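Side-chain contacts in citrate lyase, subunit 1 (Methanosaeta concilii, PDB 6HXI), which probably catalyses, as part of ATP citrate lyase, the ATP-driven cleavage of citrate with coenzyme A to acetyl-CoA and oxaloacetate: residues Tyr18-Tyr22 / Leu23-Ser27; Phe182-Ala185 / Leu186-Tyr190; Gly354-Met357 / Ala358-Tyr362; Arg390-Gly393 / Lys394-Gly397; His408-Arg411 / Ile412-Leu415. One frame throughout, in Å; residues are numbered along the deposited sequence.

Contact 1: Tyr18-Tyr22 / Leu23-Ser27; sequences YLPEY and LDDFS
In the 3-10 turn that follows helix 8-18 of the ATP-grasp region, Leu19 and Pro20 meet Leu23, Asp25 and Phe26 as the chain enters the loop leading to strand 33-35. The turn is fastened through the carbonyl oxygen of Leu19, which accepts from two amides: Tyr22 N, and Leu23 N at 3.1 Å (Leu23 N to Leu19 O). The leucine side chains extend the same link, with CD2 of Leu19 3.8 Å from CD2 of Leu23. Leu19 CD2 also lies 3.6 Å from Asp25 OD2, the two side chains crossing at about a right angle. The Asp25 carboxylate is turned toward Leu19 because its CG is anti to the backbone N (chi1 -173°); with this apolar neighbour, OD2 is buried without a polar partner in the model. The next residue, Pro20, brings its ring CG to 3.1 Å from Asp25 O, and Pro20 CB touches Phe26 CE1 at 3.7 Å. Leu19 packs on Phe182 and Phe189 of helix 173-192, while Tyr22 OH leaves the turn to bond Arg230. The connection to strand 33-35 thus opens with a 3-10 turn followed, a few residues on, by an inverse gamma turn centred on Asp25.

Contact 2: Phe182-Ala185 / Leu186-Tyr190; sequences FITA and LWRFY
Thr184 and Arg188, one turn apart on helix 173-192, lie side by side and point the same way. The threonine methyl does the touching: CG2 is anti to the backbone N, and it reaches 3.8 Å from Arg188 NH2, approaching the guanidinium obliquely. Arg188 starts beside its own backbone N (chi1 -64°), which sets CG 3.3 Å from Thr184 O, and the chain, extended from CG to NE, then carries the guanidinium alongside Thr184. Its charged end goes on to a salt bridge with Asp160, and Thr184 OG1 turns back to Glu180 O. On another side of the helix Phe182 and Leu186 make a looser apolar contact, 4.2 Å between Phe182 CZ and Leu186 CD1, with the methyl oblique to the ring. Trp187 presents the edge of its indole, near the ring plane, to Thr184 O. Beneath these side chains the backbone bonds are regular, for example Phe189 N to Ala185 O at 2.9 Å, whereas Arg188 N to Thr184 O is weak at 3.3 Å. Leu186 and Phe182 rest on Ile200 of strand 195-206, Leu186 and Ile183 on Val120 of strand 118-125; the helix packs against both this six-stranded antiparallel sheet and, through Leu186 and Phe189, helix 8-18.

Contact 3: Gly354-Met357 / Ala358-Tyr362; sequences GVVM and ALEEY
This is an intrahelical contact over the last turns of helix 348-361, in the citrate-binding region, where Val355 and Val356 meet Leu359 and Glu360 one turn on. Two different pairs mark two sides of the helix. Val355 and Leu359 lie side by side and point the same way, CG1 of the valine 3.9 Å from CD1 of the leucine; the leucine branch also covers the backbone, its CG 3.4 Å from Val355 O. Val356 and Glu360 are unlike partners: the carboxylate oxygen OE1 of Glu360 stands 3.6 Å from Val356 CG1. The valine methyl faces it because CG1 is anti to the backbone N (chi1 166°), and the extended glutamate chain runs past Val356 O, with OE1 3.6 Å from that Val356 O. Glu360 N is bonded to the same carbonyl oxygen at 2.9 Å, nearly straight out from the carbonyl, while the bond from Glu361 N to Met357 O is weak at 3.3 Å as the helix nears its end. Val355 and Ala358 face Thr318 of helix 311-325, and Glu361 OE2 bonds Tyr315 OH. Val356, Leu359 and Glu360 all face helix 382-396, where packing on Leu392 and a salt bridge from Glu360 OE2 to Arg395 share one interface. Crossing Val356 at a slant, with that partner at its end, the carboxylate would be restricted in rotation and probably favoured in its charged form.

Contact 4: Arg390-Gly393 / Lys394-Gly397; sequences RDLG and KRLG
Leu392 forms the close-packed half of this contact at the C-terminal end of helix 382-396, the helix of a beta-alpha-beta unit between strands 371-376 and 400-403. Its CD1 does double duty, touching Leu396 CD1 at 3.8 Å and lying over one face of the Arg395 guanidinium, nearest NH1 at 3.5 Å and displaced toward the rim. Arg395 gets there because its CG sits between the backbone N and the carbonyl carbon (chi1 69°), which turns the extended chain back over Leu392. The backbone closes up at the same residue: Leu392 O accepts from Leu396 N at 2.9 Å, nearly straight on, and from Arg395 N at 3.0 Å, well above the carbonyl plane. Leu396 itself packs on Gln363 and Leu366 of helix 363-368. The exposed side is held by a weak backbone bond, Lys394 N to Arg390 O, and by carbon-to-carbonyl contacts such as Lys394 CE to Arg390 O at 3.4 Å. The Asp391 carboxylate pairs with neither Lys394 (OD1 to NZ 6.1 Å) nor Arg395 (OD2 to NH2 5.7 Å). Covered by a methyl and paired with Glu360, the Arg395 guanidinium joins apolar packing to a charge link, while the remaining charges here probably interact weakly through solvent.

Contact 5: His408-Arg411 / Ile412-Leu415; sequences HMTR and IVPL
The backbone winds from a turn into helix 412-417, Val413 N reaching Thr410 O at 3.3 Å from well above the carbonyl plane and Leu415 N making a weak bond to Arg411 O. This is the lead-in to a short helix after strand 400-403, the last strand of the parallel sheet in the citrate-binding region. Within the turn, Arg411 N is bonded to His408 O at 3.0 Å, and Thr410 N stands over the centre of one face of the His408 ring. Thr410 and Val413 carry the side-chain contact, crossing at a slant, with OG1 of the threonine 3.7 Å from CG2 of the valine. The hydroxyl is placed there with OG1 anti to the backbone N (chi1 -171°), which leaves its methyl between the N and the carbonyl carbon; OG1 finds its polar partner in Thr289 OG1 on helix 280-292. Val413 packs on Tyr286 and Ile290 of that helix, while Ile412 turns to Tyr374 and Arg376 of strand 371-376, so successive residues face a helix and the sheet. Met409 and Thr410 also touch the chain of succinyl-CoA ligase (ADP-forming) subunit alpha, at Met181 and Asp306 of that chain respectively, and the Met409 side chain is about 8 Å from the bound citrate. Pro414 has no amide hydrogen to offer Thr410 O. Its ring carbon takes that place instead: Pro414 CD lies 3.2 Å from Thr410 O and 3.3 Å from Arg411 O.

In the fold
Contacts 1 and 2 belong to the ATP-grasp region and touch each other, Leu19 and Tyr22 of the turn lying on helix 173-192; contact 2 is the buried one, contact 1 only partly so. Contacts 3 and 4 form a second touching pair, some 55 to 65 Å from contact 1 between centres, where two helices of the citrate-binding region are joined by leucines and one interhelical salt bridge. Contact 3 is largely buried, whereas five of the eight touching residues of contact 4 are exposed, four of them charged. Contact 5, partly buried, sets a threonine hydroxyl against a valine and proline ring carbon on carbonyl oxygens; unlike contacts 1, 3 and 4, it reaches another protein chain.

Contact 1: Tyr18-Tyr22 / Leu23-Ser27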
loop_
_atom_site.group_PDB
_atom_site.type_symbol
_atom_site.label_atom_id
_atom_site.label_comp_id
_atom_site.label_asym_id
_atom_site.label_seq_id
_atom_site.Cartn_x
_atom_site.Cartn_y
_atom_site.Cartn_z
ATOM N N TYR C 18 -64.197 5.273 -0.839
ATOM C CA TYR C 18 -63.749 4.112 -0.068
ATOM C C TYR C 18 -64.867 3.264 0.607
ATOM O O TYR C 18 -64.621 2.078 0.848
ATOM C CB TYR C 18 -62.650 4.541 0.932
ATOM C CG TYR C 18 -61.478 5.140 0.188
ATOM C CD1 TYR C 18 -60.646 4.342 -0.597
ATOM C CD2 TYR C 18 -61.294 6.518 0.133
ATOM C CE1 TYR C 18 -59.624 4.895 -1.365
ATOM C CE2 TYR C 18 -60.284 7.083 -0.644
ATOM C CZ TYR C 18 -59.447 6.266 -1.390
ATOM O OH TYR C 18 -58.436 6.796 -2.164
ATOM N N LEU C 19 -66.090 3.789 0.806
ATOM C CA LEU C 19 -67.146 2.943 1.385
ATOM C C LEU C 19 -67.579 1.754 0.458
ATOM O O LEU C 19 -67.796 0.667 1.006
ATOM C CB LEU C 19 -68.359 3.722 1.885
ATOM C CG LEU C 19 -69.271 2.941 2.858
ATOM C CD1 LEU C 19 -68.694 2.926 4.279
ATOM C CD2 LEU C 19 -70.677 3.514 2.861
ATOM N N PRO C 20 -67.625 1.876 -0.904
ATOM C CA PRO C 20 -67.983 0.705 -1.737
ATOM C C PRO C 20 -66.999 -0.484 -1.704
ATOM O O PRO C 20 -67.217 -1.456 -2.424
ATOM C CB PRO C 20 -68.096 1.294 -3.151
ATOM C CG PRO C 20 -68.217 2.751 -2.970
ATOM C CD PRO C 20 -67.436 3.070 -1.750
ATOM N N GLU C 21 -65.943 -0.414 -0.865
ATOM C CA GLU C 21 -64.915 -1.445 -0.668
ATOM C C GLU C 21 -65.269 -2.372 0.500
ATOM O O GLU C 21 -64.736 -3.475 0.596
ATOM C CB GLU C 21 -63.542 -0.795 -0.405
ATOM C CG GLU C 21 -62.854 -0.291 -1.664
ATOM C CD GLU C 21 -61.522 0.409 -1.473
ATOM O OE1 GLU C 21 -60.762 0.034 -0.549
ATOM O OE2 GLU C 21 -61.217 1.309 -2.287
ATOM N N TYR C 22 -66.160 -1.908 1.387
ATOM C CA TYR C 22 -66.658 -2.605 2.579
ATOM C C TYR C 22 -68.126 -3.032 2.376
ATOM O O TYR C 22 -68.560 -4.074 2.874
ATOM C CB TYR C 22 -66.546 -1.667 3.810
ATOM C CG TYR C 22 -65.164 -1.083 4.029
ATOM C CD1 TYR C 22 -64.096 -1.890 4.411
ATOM C CD2 TYR C 22 -64.921 0.272 3.840
ATOM C CE1 TYR C 22 -62.823 -1.357 4.620
ATOM C CE2 TYR C 22 -63.653 0.819 4.053
ATOM C CZ TYR C 22 -62.605 0.000 4.441
ATOM O OH TYR C 22 -61.343 0.522 4.634
ATOM N N LEU C 23 -68.872 -2.206 1.633
ATOM C CA LEU C 23 -70.289 -2.338 1.313
ATOM C C LEU C 23 -70.457 -2.429 -0.218
ATOM O O LEU C 23 -69.463 -2.364 -0.948
ATOM C CB LEU C 23 -70.952 -1.047 1.845
ATOM C CG LEU C 23 -72.447 -1.016 2.113
ATOM C CD1 LEU C 23 -72.860 -2.082 3.127
ATOM C CD2 LEU C 23 -72.862 0.362 2.601
ATOM N N ASP C 24 -71.705 -2.578 -0.705
ATOM C CA ASP C 24 -72.010 -2.557 -2.142
ATOM C C ASP C 24 -72.573 -1.155 -2.419
ATOM O O ASP C 24 -73.622 -1.006 -3.041
ATOM C CB ASP C 24 -73.008 -3.664 -2.528
ATOM C CG ASP C 24 -72.610 -5.065 -2.108
ATOM O OD1 ASP C 24 -71.402 -5.295 -1.862
ATOM O OD2 ASP C 24 -73.506 -5.931 -2.018
ATOM N N ASP C 25 -71.860 -0.122 -1.906
ATOM C CA ASP C 25 -72.210 1.298 -1.964
ATOM C C ASP C 25 -71.830 1.942 -3.298
ATOM O O ASP C 25 -71.302 3.067 -3.351
ATOM C CB ASP C 25 -71.628 2.068 -0.751
ATOM C CG ASP C 25 -72.090 3.516 -0.650
ATOM O OD1 ASP C 25 -73.323 3.754 -0.707
ATOM O OD2 ASP C 25 -71.218 4.415 -0.589
ATOM N N PHE C 26 -72.148 1.241 -4.393
ATOM C CA PHE C 26 -71.933 1.758 -5.733
ATOM C C PHE C 26 -73.179 2.576 -6.050
ATOM O O PHE C 26 -73.249 3.241 -7.092
ATOM C CB PHE C 26 -71.717 0.609 -6.730
ATOM C CG PHE C 26 -70.745 -0.455 -6.269
ATOM C CD1 PHE C 26 -69.372 -0.222 -6.281
ATOM C CD2 PHE C 26 -71.200 -1.690 -5.823
ATOM C CE1 PHE C 26 -68.477 -1.203 -5.852
ATOM C CE2 PHE C 26 -70.303 -2.673 -5.403
ATOM C CZ PHE C 26 -68.947 -2.422 -5.418
ATOM N N SER C 27 -74.159 2.537 -5.114
ATOM C CA SER C 27 -75.424 3.263 -5.178
ATOM C C SER C 27 -75.173 4.758 -5.006
ATOM O O SER C 27 -75.708 5.551 -5.773
ATOM C CB SER C 27 -76.398 2.743 -4.126
ATOM O OG SER C 27 -76.956 1.496 -4.512
#

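Contact 2: Phe182-Ala185 / Leu186-Tyr190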
loop_
_atom_site.group_PDB
_atom_site.type_symbol
_atom_site.label_atom_id
_atom_site.label_comp_id
_atom_site.label_asym_id
_atom_site.label_seq_id
_atom_site.Cartn_x
_atom_site.Cartn_y
_atom_site.Cartn_z
ATOM N N PHE C 182 -74.628 -1.231 6.559
ATOM C CA PHE C 182 -74.133 0.120 6.315
ATOM C C PHE C 182 -73.294 0.671 7.463
ATOM O O PHE C 182 -72.226 1.262 7.209
ATOM C CB PHE C 182 -75.276 1.087 5.932
ATOM C CG PHE C 182 -74.889 2.548 5.954
ATOM C CD1 PHE C 182 -74.018 3.069 5.005
ATOM C CD2 PHE C 182 -75.329 3.385 6.974
ATOM C CE1 PHE C 182 -73.621 4.404 5.056
ATOM C CE2 PHE C 182 -74.925 4.721 7.028
ATOM C CZ PHE C 182 -74.080 5.221 6.063
ATOM N N ILE C 183 -73.760 0.493 8.715
ATOM C CA ILE C 183 -73.042 1.023 9.891
ATOM C C ILE C 183 -71.802 0.159 10.210
ATOM O O ILE C 183 -70.822 0.687 10.752
ATOM C CB ILE C 183 -73.957 1.302 11.118
ATOM C CG1 ILE C 183 -74.404 0.011 11.847
ATOM C CG2 ILE C 183 -75.172 2.179 10.707
ATOM C CD1 ILE C 183 -75.131 0.287 13.199
ATOM N N THR C 184 -71.823 -1.144 9.797
ATOM C CA THR C 184 -70.690 -2.072 9.948
ATOM C C THR C 184 -69.570 -1.617 9.002
ATOM O O THR C 184 -68.407 -1.591 9.405
ATOM C CB THR C 184 -71.142 -3.543 9.744
ATOM O OG1 THR C 184 -71.984 -3.910 10.840
ATOM C CG2 THR C 184 -69.978 -4.532 9.676
ATOM N N ALA C 185 -69.942 -1.242 7.756
ATOM C CA ALA C 185 -69.051 -0.729 6.712
ATOM C C ALA C 185 -68.507 0.645 7.112
ATOM O O ALA C 185 -67.321 0.918 6.914
ATOM C CB ALA C 185 -69.806 -0.623 5.397
ATOM N N LEU C 186 -69.377 1.495 7.700
ATOM C CA LEU C 186 -69.029 2.842 8.156
ATOM C C LEU C 186 -67.973 2.799 9.250
ATOM O O LEU C 186 -67.071 3.634 9.233
ATOM C CB LEU C 186 -70.261 3.628 8.612
ATOM C CG LEU C 186 -70.079 5.147 8.725
ATOM C CD1 LEU C 186 -70.111 5.798 7.360
ATOM C CD2 LEU C 186 -71.149 5.750 9.611
ATOM N N TRP C 187 -68.060 1.802 10.167
ATOM C CA TRP C 187 -67.057 1.586 11.216
ATOM C C TRP C 187 -65.706 1.204 10.592
ATOM O O TRP C 187 -64.673 1.701 11.032
ATOM C CB TRP C 187 -67.484 0.511 12.229
ATOM C CG TRP C 187 -66.431 0.303 13.278
ATOM C CD1 TRP C 187 -66.160 1.117 14.339
ATOM C CD2 TRP C 187 -65.406 -0.694 13.266
ATOM N NE1 TRP C 187 -65.058 0.658 15.020
ATOM C CE2 TRP C 187 -64.558 -0.438 14.368
ATOM C CE3 TRP C 187 -65.097 -1.764 12.406
ATOM C CZ2 TRP C 187 -63.461 -1.253 14.674
ATOM C CZ3 TRP C 187 -64.021 -2.580 12.714
ATOM C CH2 TRP C 187 -63.212 -2.320 13.834
ATOM N N ARG C 188 -65.722 0.320 9.577
ATOM C CA ARG C 188 -64.516 -0.136 8.881
ATOM C C ARG C 188 -63.878 1.051 8.171
ATOM O O ARG C 188 -62.667 1.241 8.250
ATOM C CB ARG C 188 -64.863 -1.270 7.897
ATOM C CG ARG C 188 -65.394 -2.527 8.569
ATOM C CD ARG C 188 -65.331 -3.707 7.612
ATOM N NE ARG C 188 -66.255 -4.783 7.982
ATOM C CZ ARG C 188 -65.982 -5.758 8.849
ATOM N NH1 ARG C 188 -64.815 -5.787 9.487
ATOM N NH2 ARG C 188 -66.885 -6.692 9.109
ATOM N N PHE C 189 -64.713 1.891 7.557
ATOM C CA PHE C 189 -64.319 3.122 6.899
ATOM C C PHE C 189 -63.705 4.096 7.923
ATOM O O PHE C 189 -62.663 4.674 7.661
ATOM C CB PHE C 189 -65.542 3.726 6.184
ATOM C CG PHE C 189 -65.385 5.121 5.627
ATOM C CD1 PHE C 189 -64.652 5.344 4.467
ATOM C CD2 PHE C 189 -66.005 6.208 6.243
ATOM C CE1 PHE C 189 -64.509 6.633 3.949
ATOM C CE2 PHE C 189 -65.862 7.498 5.724
ATOM C CZ PHE C 189 -65.112 7.702 4.577
ATOM N N TYR C 190 -64.326 4.228 9.097
ATOM C CA TYR C 190 -63.875 5.089 10.206
ATOM C C TYR C 190 -62.479 4.626 10.693
ATOM O O TYR C 190 -61.548 5.435 10.813
ATOM C CB TYR C 190 -64.927 5.004 11.336
ATOM C CG TYR C 190 -64.578 5.731 12.620
ATOM C CD1 TYR C 190 -64.953 7.054 12.817
ATOM C CD2 TYR C 190 -63.961 5.064 13.678
ATOM C CE1 TYR C 190 -64.656 7.721 14.007
ATOM C CE2 TYR C 190 -63.684 5.712 14.877
ATOM C CZ TYR C 190 -64.028 7.043 15.034
ATOM O OH TYR C 190 -63.745 7.695 16.206
#

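Contact 3: Gly354-Met357 / Ala358-Tyr362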
loop_
_atom_site.group_PDB
_atom_site.type_symbol
_atom_site.label_atom_id
_atom_site.label_comp_id
_atom_site.label_asym_id
_atom_site.label_seq_id
_atom_site.Cartn_x
_atom_site.Cartn_y
_atom_site.Cartn_z
ATOM N N GLY C 354 -30.253 29.399 17.917
ATOM C CA GLY C 354 -31.180 29.706 16.826
ATOM C C GLY C 354 -31.960 30.991 17.085
ATOM O O GLY C 354 -32.118 31.823 16.185
ATOM N N VAL C 355 -32.421 31.166 18.342
ATOM C CA VAL C 355 -33.158 32.345 18.836
ATOM C C VAL C 355 -32.243 33.592 18.754
ATOM O O VAL C 355 -32.672 34.627 18.247
ATOM C CB VAL C 355 -33.722 32.113 20.274
ATOM C CG1 VAL C 355 -34.333 33.393 20.855
ATOM C CG2 VAL C 355 -34.724 30.954 20.308
ATOM N N VAL C 356 -30.992 33.482 19.244
ATOM C CA VAL C 356 -29.992 34.561 19.214
ATOM C C VAL C 356 -29.707 34.981 17.765
ATOM O O VAL C 356 -29.725 36.173 17.487
ATOM C CB VAL C 356 -28.706 34.223 20.042
ATOM C CG1 VAL C 356 -27.545 35.169 19.726
ATOM C CG2 VAL C 356 -29.002 34.240 21.542
ATOM N N MET C 357 -29.510 34.008 16.842
ATOM C CA MET C 357 -29.254 34.259 15.410
ATOM C C MET C 357 -30.362 35.069 14.724
ATOM O O MET C 357 -30.064 35.968 13.927
ATOM C CB MET C 357 -29.014 32.951 14.659
ATOM C CG MET C 357 -27.634 32.404 14.876
ATOM S SD MET C 357 -27.395 30.784 14.143
ATOM C CE MET C 357 -25.686 31.006 13.547
ATOM N N ALA C 358 -31.637 34.756 15.051
ATOM C CA ALA C 358 -32.786 35.472 14.505
ATOM C C ALA C 358 -32.860 36.882 15.082
ATOM O O ALA C 358 -33.029 37.823 14.306
ATOM C CB ALA C 358 -34.064 34.715 14.780
ATOM N N LEU C 359 -32.663 37.036 16.423
ATOM C CA LEU C 359 -32.679 38.333 17.111
ATOM C C LEU C 359 -31.604 39.278 16.580
ATOM O O LEU C 359 -31.878 40.470 16.424
ATOM C CB LEU C 359 -32.576 38.187 18.637
ATOM C CG LEU C 359 -33.791 37.594 19.360
ATOM C CD1 LEU C 359 -33.424 37.157 20.759
ATOM C CD2 LEU C 359 -34.948 38.568 19.414
ATOM N N GLU C 360 -30.404 38.732 16.254
ATOM C CA GLU C 360 -29.278 39.463 15.655
ATOM C C GLU C 360 -29.693 40.035 14.301
ATOM O O GLU C 360 -29.373 41.188 14.004
ATOM C CB GLU C 360 -28.068 38.535 15.459
ATOM C CG GLU C 360 -27.114 38.487 16.641
ATOM C CD GLU C 360 -25.993 37.467 16.532
ATOM O OE1 GLU C 360 -26.289 36.249 16.496
ATOM O OE2 GLU C 360 -24.813 37.888 16.539
ATOM N N GLU C 361 -30.409 39.228 13.486
ATOM C CA GLU C 361 -30.883 39.613 12.157
ATOM C C GLU C 361 -31.982 40.658 12.175
ATOM O O GLU C 361 -32.049 41.482 11.261
ATOM C CB GLU C 361 -31.315 38.383 11.346
ATOM C CG GLU C 361 -30.215 37.918 10.410
ATOM C CD GLU C 361 -30.551 36.714 9.557
ATOM O OE1 GLU C 361 -31.542 36.780 8.792
ATOM O OE2 GLU C 361 -29.798 35.715 9.626
ATOM N N TYR C 362 -32.847 40.620 13.203
ATOM C CA TYR C 362 -33.963 41.550 13.380
ATOM C C TYR C 362 -33.623 42.770 14.259
ATOM O O TYR C 362 -34.532 43.514 14.611
ATOM C CB TYR C 362 -35.210 40.804 13.899
ATOM C CG TYR C 362 -36.046 40.230 12.780
ATOM C CD1 TYR C 362 -35.735 38.998 12.211
ATOM C CD2 TYR C 362 -37.128 40.933 12.259
ATOM C CE1 TYR C 362 -36.483 38.480 11.155
ATOM C CE2 TYR C 362 -37.883 40.425 11.204
ATOM C CZ TYR C 362 -37.555 39.200 10.653
ATOM O OH TYR C 362 -38.290 38.696 9.611
#

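Contact 4: Arg390-Gly393 / Lys394-Gly397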
loop_
_atom_site.group_PDB
_atom_site.type_symbol
_atom_site.label_atom_id
_atom_site.label_comp_id
_atom_site.label_asym_id
_atom_site.label_seq_id
_atom_site.Cartn_x
_atom_site.Cartn_y
_atom_site.Cartn_z
ATOM N N ARG C 390 -27.573 36.930 27.402
ATOM C CA ARG C 390 -27.027 38.024 28.208
ATOM C C ARG C 390 -26.024 38.837 27.398
ATOM O O ARG C 390 -26.055 40.069 27.464
ATOM C CB ARG C 390 -26.384 37.509 29.510
ATOM C CG ARG C 390 -27.394 37.151 30.575
ATOM C CD ARG C 390 -26.721 36.787 31.876
ATOM N NE ARG C 390 -27.550 35.889 32.686
ATOM C CZ ARG C 390 -27.325 34.586 32.821
ATOM N NH1 ARG C 390 -26.298 34.016 32.205
ATOM N NH2 ARG C 390 -28.121 33.846 33.583
ATOM N N ASP C 391 -25.150 38.143 26.623
ATOM C CA ASP C 391 -24.135 38.750 25.753
ATOM C C ASP C 391 -24.798 39.512 24.606
ATOM O O ASP C 391 -24.267 40.527 24.167
ATOM C CB ASP C 391 -23.177 37.683 25.194
ATOM C CG ASP C 391 -22.323 36.934 26.211
ATOM O OD1 ASP C 391 -22.422 37.243 27.422
ATOM O OD2 ASP C 391 -21.590 36.018 25.804
ATOM N N LEU C 392 -25.957 39.012 24.135
ATOM C CA LEU C 392 -26.767 39.592 23.064
ATOM C C LEU C 392 -27.403 40.902 23.518
ATOM O O LEU C 392 -27.263 41.907 22.821
ATOM C CB LEU C 392 -27.835 38.583 22.584
ATOM C CG LEU C 392 -28.734 38.999 21.411
ATOM C CD1 LEU C 392 -27.939 39.145 20.133
ATOM C CD2 LEU C 392 -29.860 37.999 21.212
ATOM N N GLY C 393 -28.051 40.886 24.688
ATOM C CA GLY C 393 -28.688 42.057 25.296
ATOM C C GLY C 393 -27.762 43.233 25.554
ATOM O O GLY C 393 -28.208 44.380 25.566
ATOM N N LYS C 394 -26.468 42.962 25.758
ATOM C CA LYS C 394 -25.458 43.997 25.981
ATOM C C LYS C 394 -24.964 44.641 24.655
ATOM O O LYS C 394 -24.256 45.654 24.700
ATOM C CB LYS C 394 -24.274 43.435 26.797
ATOM C CG LYS C 394 -24.619 43.074 28.239
ATOM C CD LYS C 394 -23.442 42.415 28.960
ATOM C CE LYS C 394 -23.861 41.245 29.832
ATOM N NZ LYS C 394 -24.579 41.674 31.067
ATOM N N ARG C 395 -25.333 44.073 23.487
ATOM C CA ARG C 395 -24.877 44.608 22.199
ATOM C C ARG C 395 -26.008 44.962 21.197
ATOM O O ARG C 395 -25.781 45.774 20.301
ATOM C CB ARG C 395 -23.842 43.660 21.549
ATOM C CG ARG C 395 -24.396 42.323 21.063
ATOM C CD ARG C 395 -23.321 41.486 20.403
ATOM N NE ARG C 395 -23.895 40.384 19.630
ATOM C CZ ARG C 395 -24.121 39.163 20.107
ATOM N NH1 ARG C 395 -24.651 38.231 19.331
ATOM N NH2 ARG C 395 -23.813 38.864 21.363
ATOM N N LEU C 396 -27.196 44.344 21.343
ATOM C CA LEU C 396 -28.355 44.509 20.460
ATOM C C LEU C 396 -29.018 45.885 20.529
ATOM O O LEU C 396 -29.498 46.373 19.504
ATOM C CB LEU C 396 -29.397 43.395 20.716
ATOM C CG LEU C 396 -30.207 42.885 19.510
ATOM C CD1 LEU C 396 -29.315 42.241 18.448
ATOM C CD2 LEU C 396 -31.208 41.857 19.939
ATOM N N GLY C 397 -29.058 46.481 21.719
ATOM C CA GLY C 397 -29.675 47.790 21.922
ATOM C C GLY C 397 -31.139 47.727 22.309
ATOM O O GLY C 397 -31.857 48.726 22.209
#

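Contact 5: His408-Arg411 / Ile412-Leu415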
loop_
_atom_site.group_PDB
_atom_site.type_symbol
_atom_site.label_atom_id
_atom_site.label_comp_id
_atom_site.label_asym_id
_atom_site.label_seq_id
_atom_site.Cartn_x
_atom_site.Cartn_y
_atom_site.Cartn_z
ATOM N N HIS C 408 -39.289 31.784 39.480
ATOM C CA HIS C 408 -40.512 31.010 39.295
ATOM C C HIS C 408 -40.896 31.074 37.803
ATOM O O HIS C 408 -40.798 32.136 37.189
ATOM C CB HIS C 408 -41.613 31.542 40.237
ATOM C CG HIS C 408 -42.986 31.020 39.963
ATOM N ND1 HIS C 408 -43.222 29.668 39.749
ATOM C CD2 HIS C 408 -44.162 31.687 39.893
ATOM C CE1 HIS C 408 -44.525 29.559 39.530
ATOM N NE2 HIS C 408 -45.137 30.746 39.627
ATOM N N MET C 409 -41.251 29.934 37.217
ATOM C CA MET C 409 -41.532 29.792 35.774
ATOM C C MET C 409 -42.270 30.974 35.125
ATOM O O MET C 409 -41.777 31.550 34.154
ATOM C CB MET C 409 -42.268 28.480 35.460
ATOM C CG MET C 409 -42.300 28.162 33.973
ATOM S SD MET C 409 -43.231 26.676 33.573
ATOM C CE MET C 409 -44.889 27.299 33.582
ATOM N N THR C 410 -43.414 31.351 35.686
ATOM C CA THR C 410 -44.268 32.374 35.100
ATOM C C THR C 410 -44.055 33.794 35.681
ATOM O O THR C 410 -44.875 34.679 35.409
ATOM C CB THR C 410 -45.727 31.892 35.176
ATOM O OG1 THR C 410 -46.544 32.773 34.418
ATOM C CG2 THR C 410 -46.247 31.758 36.604
ATOM N N ARG C 411 -42.935 34.022 36.412
ATOM C CA ARG C 411 -42.633 35.318 37.017
ATOM C C ARG C 411 -42.305 36.417 35.985
ATOM O O ARG C 411 -42.486 37.598 36.287
ATOM C CB ARG C 411 -41.531 35.196 38.078
ATOM C CG ARG C 411 -41.711 36.137 39.271
ATOM C CD ARG C 411 -40.466 36.202 40.146
ATOM N NE ARG C 411 -40.221 34.958 40.890
ATOM C CZ ARG C 411 -39.068 34.643 41.479
ATOM N NH1 ARG C 411 -38.032 35.471 41.411
ATOM N NH2 ARG C 411 -38.943 33.496 42.135
ATOM N N ILE C 412 -41.854 36.031 34.764
ATOM C CA ILE C 412 -41.533 36.996 33.698
ATOM C C ILE C 412 -42.803 37.634 33.095
ATOM O O ILE C 412 -42.707 38.678 32.451
ATOM C CB ILE C 412 -40.573 36.450 32.604
ATOM C CG1 ILE C 412 -41.111 35.152 31.926
ATOM C CG2 ILE C 412 -39.152 36.270 33.162
ATOM C CD1 ILE C 412 -40.754 35.032 30.443
ATOM N N VAL C 413 -43.983 37.012 33.315
ATOM C CA VAL C 413 -45.265 37.528 32.825
ATOM C C VAL C 413 -45.652 38.819 33.589
ATOM O O VAL C 413 -45.744 39.854 32.924
ATOM C CB VAL C 413 -46.398 36.465 32.776
ATOM C CG1 VAL C 413 -47.739 37.089 32.398
ATOM C CG2 VAL C 413 -46.041 35.347 31.808
ATOM N N PRO C 414 -45.822 38.831 34.944
ATOM C CA PRO C 414 -46.153 40.100 35.627
ATOM C C PRO C 414 -45.043 41.147 35.524
ATOM O O PRO C 414 -45.343 42.330 35.421
ATOM C CB PRO C 414 -46.384 39.674 37.079
ATOM C CG PRO C 414 -46.632 38.204 37.019
ATOM C CD PRO C 414 -45.754 37.727 35.919
ATOM N N LEU C 415 -43.771 40.703 35.490
ATOM C CA LEU C 415 -42.566 41.537 35.342
ATOM C C LEU C 415 -42.592 42.358 34.028
ATOM O O LEU C 415 -42.065 43.476 33.980
ATOM C CB LEU C 415 -41.313 40.619 35.373
ATOM C CG LEU C 415 -40.215 40.896 36.435
ATOM C CD1 LEU C 415 -40.752 40.834 37.880
ATOM C CD2 LEU C 415 -39.069 39.901 36.289
#